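Local coordinates for prophage Lp1 protein 11 (Lactobacillus plantarum WCFS1, PDB 3B7H), which probably binds DNA as a phage regulator of the Cro/C1 helix-turn-helix type, though its exact role is unknown, at residues H65-F68 and D69-P72; I23-V26 and A27-G31. All blocks are in the same frame, centred on the assembly; numbering follows the deposited sequence.

Contact 1 (H65-F68 and D69-P72); sequences HDFF and DFPP
Asp69 N donates to Asp66 O at 3.0 Å, a nearly straight bond (163° at the hydrogen) that closes the last turn of the short helix 64-67 in this Cro/C1-type helix-turn-helix domain. The amide comes in well above the carbonyl plane of Asp66. Phe68 is the first residue to leave helical angles, and the chain then folds through an inverse gamma turn centred on Asp69: Phe70 N reaches back to Phe68 O in a weak, bent bond of 2.9 Å. Phe70 and Pro71 then run out extended, up to a cis peptide before Pro72.

Three phenylalanines carry the side-chain packing. Phe67 and Phe70 lie alongside each other and point the same way, their CE2 atoms 4.2 Å apart; Phe70 CE2 also comes within 4.3 Å of Phe68 CD1. Within the helical end, Phe67 CD2 sits 3.8 Å above the Phe68 ring plane, over its centre. Phe67 goes inward against Val8, Leu12 and Leu15 of helix 4-18 and Ile53 and Cys57 of helix 50-60, while Phe70 stacks on His11. Phe68 meets Phe68 of the second subunit, ring planes nearly parallel, so the turn also belongs to the dimer interface. Asp69, with CG anti to its own N (chi1 -169°), swings its carboxylate outward, where OD1 is hydrogen-bonded to Asn74 ND2. Phe70 has its CG between backbone N and C (chi1 69°), which brings its ring alongside the end of the helix: its edge faces the Phe67 carbonyl close to the ring plane, with CD2 3.1 Å from Phe67 O.

Contact 2 (I23-V26 and A27-G31); sequences INRV and ATLAG
Arg25 lays its guanidinium over Leu29 one turn further along helix 23-30, with Leu29 CG 3.9 Å above the centre of the planar group. A bend at chi2 (46°) turns the arginine chain forward along the helix, towards Leu29; the two side chains cross obliquely, and the leucine methyls continue the apolar patch beneath the cation, CD1 near NE and CD2 near CZ and NH2. This is the loose, exposed flank. Here Thr28 OG1 donates to Arg25 O at 2.8 Å, reached because the hydroxyl lies between backbone N and C (chi1 63°). Arg25 O also takes the helical N-H of Leu29 at 2.9 Å, both donors approaching from the same face of its carbonyl plane. A water donates to Thr28 OG1 and is held only weakly by Arg25 NH1, 3.4 Å away.

The opposite character belongs to Val26 and Ala27, which are buried. Val26 packs on Ile16 of helix 4-18 and Val56 of helix 50-60, and Ala27 on Val37 of helix 34-41. Ala27 CB lies 3.3 Å from Ile23 O, whose carbonyl accepts the Ala27 N-H at 2.8 Å. The Ala30 N-H meets Val26 O at 2.7 Å, nearly along the C=O axis. The helix stops at Gly31, whose positive phi (69°) and bonds back into the last turn make a Schellman motif. Helix 23-30, ending so before helix 34-41, is the first helix of the helix-turn-helix pair, as in Cro and C1 repressors.

Contact 2 comes first along the chain and contact 1 follows near its end; their centres are 21 Å apart, on opposite sides of the chain's centre, and their nearest atoms stay about 9 Å from each other without touching. What joins them is the shared core: Val26 and Phe67 both pack on helix 4-18 and helix 50-60, at different residues of each. Their roles in the assembly differ. The 65-72 region touches the second subunit, whereas no other protein chain of the assembly reaches 23-31. By analogy with Cro/C1 relatives, helix 34-41 would probably be the recognition helix, with 23-31 packed against it as its partner, while 65-72 contributes to pairing of the subunits.

Contact 1 (H65-F68 and D69-P72)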
loop_
_atom_site.group_PDB
_atom_site.type_symbol
_atom_site.label_atom_id
_atom_site.label_comp_id
_atom_site.label_asym_id
_atom_site.label_seq_id
_atom_site.Cartn_x
_atom_site.Cartn_y
_atom_site.Cartn_z
ATOM N N HIS A 65 8.373 -2.694 2.217
ATOM C CA HIS A 65 8.416 -2.948 3.654
ATOM C C HIS A 65 9.122 -1.834 4.408
ATOM O O HIS A 65 8.585 -1.308 5.389
ATOM C CB HIS A 65 9.107 -4.283 3.891
ATOM C CG HIS A 65 9.299 -4.636 5.322
ATOM N ND1 HIS A 65 8.255 -4.758 6.210
ATOM C CD2 HIS A 65 10.410 -4.973 6.002
ATOM C CE1 HIS A 65 8.722 -5.130 7.390
ATOM N NE2 HIS A 65 10.029 -5.260 7.292
ATOM N N ASP A 66 10.319 -1.466 3.949
ATOM C CA ASP A 66 11.067 -0.371 4.576
ATOM C C ASP A 66 10.409 1.000 4.396
ATOM O O ASP A 66 10.398 1.822 5.338
ATOM C CB ASP A 66 12.507 -0.333 4.082
ATOM C CG ASP A 66 13.392 -1.405 4.753
ATOM O OD1 ASP A 66 13.019 -1.949 5.823
ATOM O OD2 ASP A 66 14.465 -1.703 4.202
ATOM N N PHE A 67 9.836 1.229 3.216
ATOM C CA PHE A 67 9.034 2.429 2.978
ATOM C C PHE A 67 8.020 2.664 4.108
ATOM O O PHE A 67 7.846 3.781 4.568
ATOM C CB PHE A 67 8.301 2.352 1.629
ATOM C CG PHE A 67 7.423 3.542 1.369
ATOM C CD1 PHE A 67 7.944 4.678 0.794
ATOM C CD2 PHE A 67 6.113 3.553 1.793
ATOM C CE1 PHE A 67 7.160 5.809 0.601
ATOM C CE2 PHE A 67 5.315 4.676 1.621
ATOM C CZ PHE A 67 5.837 5.809 1.034
ATOM N N PHE A 68 7.384 1.608 4.578
ATOM C CA PHE A 68 6.316 1.736 5.536
ATOM C C PHE A 68 6.774 1.707 6.988
ATOM O O PHE A 68 5.929 1.620 7.882
ATOM C CB PHE A 68 5.257 0.659 5.298
ATOM C CG PHE A 68 4.260 1.006 4.214
ATOM C CD1 PHE A 68 3.329 2.013 4.418
ATOM C CD2 PHE A 68 4.247 0.321 3.011
ATOM C CE1 PHE A 68 2.416 2.340 3.446
ATOM C CE2 PHE A 68 3.323 0.655 2.028
ATOM C CZ PHE A 68 2.410 1.656 2.253
ATOM N N ASP A 69 8.084 1.799 7.233
ATOM C CA ASP A 69 8.620 1.830 8.582
ATOM C C ASP A 69 8.579 3.250 9.092
ATOM O O ASP A 69 9.626 3.861 9.341
ATOM C CB ASP A 69 10.045 1.271 8.594
ATOM C CG ASP A 69 10.593 1.005 9.998
ATOM O OD1 ASP A 69 9.848 1.129 11.020
ATOM O OD2 ASP A 69 11.813 0.652 10.058
ATOM N N PHE A 70 7.363 3.777 9.240
ATOM C CA PHE A 70 7.119 5.088 9.865
ATOM C C PHE A 70 5.710 5.108 10.383
ATOM O O PHE A 70 4.884 4.351 9.892
ATOM C CB PHE A 70 7.309 6.258 8.892
ATOM C CG PHE A 70 6.268 6.349 7.813
ATOM C CD1 PHE A 70 5.272 7.293 7.879
ATOM C CD2 PHE A 70 6.313 5.506 6.706
ATOM C CE1 PHE A 70 4.320 7.399 6.887
ATOM C CE2 PHE A 70 5.367 5.599 5.712
ATOM C CZ PHE A 70 4.378 6.561 5.787
ATOM N N PRO A 71 5.432 5.950 11.394
ATOM C CA PRO A 71 4.083 6.072 11.972
ATOM C C PRO A 71 3.124 6.757 11.023
ATOM O O PRO A 71 3.511 7.704 10.378
ATOM C CB PRO A 71 4.306 6.971 13.197
ATOM C CG PRO A 71 5.778 6.948 13.446
ATOM C CD PRO A 71 6.381 6.832 12.094
ATOM N N PRO A 72 1.864 6.325 10.965
ATOM C CA PRO A 72 1.159 5.318 11.766
ATOM C C PRO A 72 1.338 3.859 11.313
ATOM O O PRO A 72 0.868 2.952 11.991
ATOM C CB PRO A 72 -0.304 5.718 11.571
ATOM C CG PRO A 72 -0.346 6.224 10.166
ATOM C CD PRO A 72 0.974 6.934 9.956
#

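Contact 2 (I23-V26 and A27-G31)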
loop_
_atom_site.group_PDB
_atom_site.type_symbol
_atom_site.label_atom_id
_atom_site.label_comp_id
_atom_site.label_asym_id
_atom_site.label_seq_id
_atom_site.Cartn_x
_atom_site.Cartn_y
_atom_site.Cartn_z
ATOM N N ILE A 23 10.628 14.978 -6.987
ATOM C CA ILE A 23 9.501 14.126 -7.314
ATOM C C ILE A 23 9.386 13.922 -8.824
ATOM O O ILE A 23 9.053 12.839 -9.283
ATOM C CB ILE A 23 8.167 14.640 -6.687
ATOM C CG1 ILE A 23 7.030 13.631 -6.951
ATOM C CG2 ILE A 23 7.787 16.037 -7.192
ATOM C CD1 ILE A 23 7.136 12.330 -6.159
ATOM N N ASN A 24 9.696 14.953 -9.597
ATOM C CA ASN A 24 9.636 14.873 -11.046
ATOM C C ASN A 24 10.684 13.927 -11.609
ATOM O O ASN A 24 10.420 13.169 -12.537
ATOM C CB ASN A 24 9.827 16.281 -11.626
ATOM C CG ASN A 24 9.736 16.325 -13.130
ATOM O OD1 ASN A 24 10.744 16.521 -13.827
ATOM N ND2 ASN A 24 8.526 16.189 -13.641
ATOM N N ARG A 25 11.883 13.981 -11.053
ATOM C CA ARG A 25 12.942 13.073 -11.457
ATOM C C ARG A 25 12.588 11.600 -11.144
ATOM O O ARG A 25 12.802 10.705 -11.963
ATOM C CB ARG A 25 14.234 13.472 -10.755
ATOM C CG ARG A 25 15.454 12.672 -11.148
ATOM C CD ARG A 25 15.583 12.491 -12.661
ATOM N NE ARG A 25 16.832 11.800 -13.013
ATOM C CZ ARG A 25 17.111 11.285 -14.216
ATOM N NH1 ARG A 25 16.233 11.367 -15.224
ATOM N NH2 ARG A 25 18.280 10.680 -14.416
ATOM N N VAL A 26 12.032 11.376 -9.955
ATOM C CA VAL A 26 11.608 10.050 -9.531
ATOM C C VAL A 26 10.496 9.593 -10.455
ATOM O O VAL A 26 10.511 8.486 -10.936
ATOM C CB VAL A 26 11.152 10.064 -8.071
ATOM C CG1 VAL A 26 10.448 8.774 -7.695
ATOM C CG2 VAL A 26 12.347 10.298 -7.169
ATOM N N ALA A 27 9.543 10.470 -10.724
ATOM C CA ALA A 27 8.472 10.158 -11.651
ATOM C C ALA A 27 9.026 9.746 -13.028
ATOM O O ALA A 27 8.619 8.747 -13.610
ATOM C CB ALA A 27 7.517 11.333 -11.773
ATOM N N THR A 28 9.998 10.483 -13.530
ATOM C CA THR A 28 10.556 10.143 -14.834
ATOM C C THR A 28 11.255 8.752 -14.767
ATOM O O THR A 28 10.980 7.876 -15.583
ATOM C CB THR A 28 11.464 11.316 -15.417
ATOM O OG1 THR A 28 12.599 11.554 -14.572
ATOM C CG2 THR A 28 10.666 12.613 -15.522
ATOM N N LEU A 29 12.111 8.549 -13.771
ATOM C CA LEU A 29 12.842 7.293 -13.605
ATOM C C LEU A 29 11.909 6.096 -13.311
ATOM O O LEU A 29 12.134 4.992 -13.815
ATOM C CB LEU A 29 13.887 7.428 -12.491
ATOM C CG LEU A 29 15.166 8.217 -12.761
ATOM C CD1 LEU A 29 15.898 8.448 -11.437
ATOM C CD2 LEU A 29 16.076 7.501 -13.772
ATOM N N ALA A 30 10.873 6.324 -12.506
ATOM C CA ALA A 30 9.918 5.286 -12.142
ATOM C C ALA A 30 8.906 5.072 -13.251
ATOM O O ALA A 30 8.094 4.151 -13.197
ATOM C CB ALA A 30 9.195 5.647 -10.851
ATOM N N GLY A 31 8.934 5.939 -14.249
ATOM C CA GLY A 31 8.000 5.856 -15.344
ATOM C C GLY A 31 6.555 6.184 -15.023
ATOM O O GLY A 31 5.674 5.713 -15.714
HETATM O O HOH W 1 14.019 13.909 -15.352
#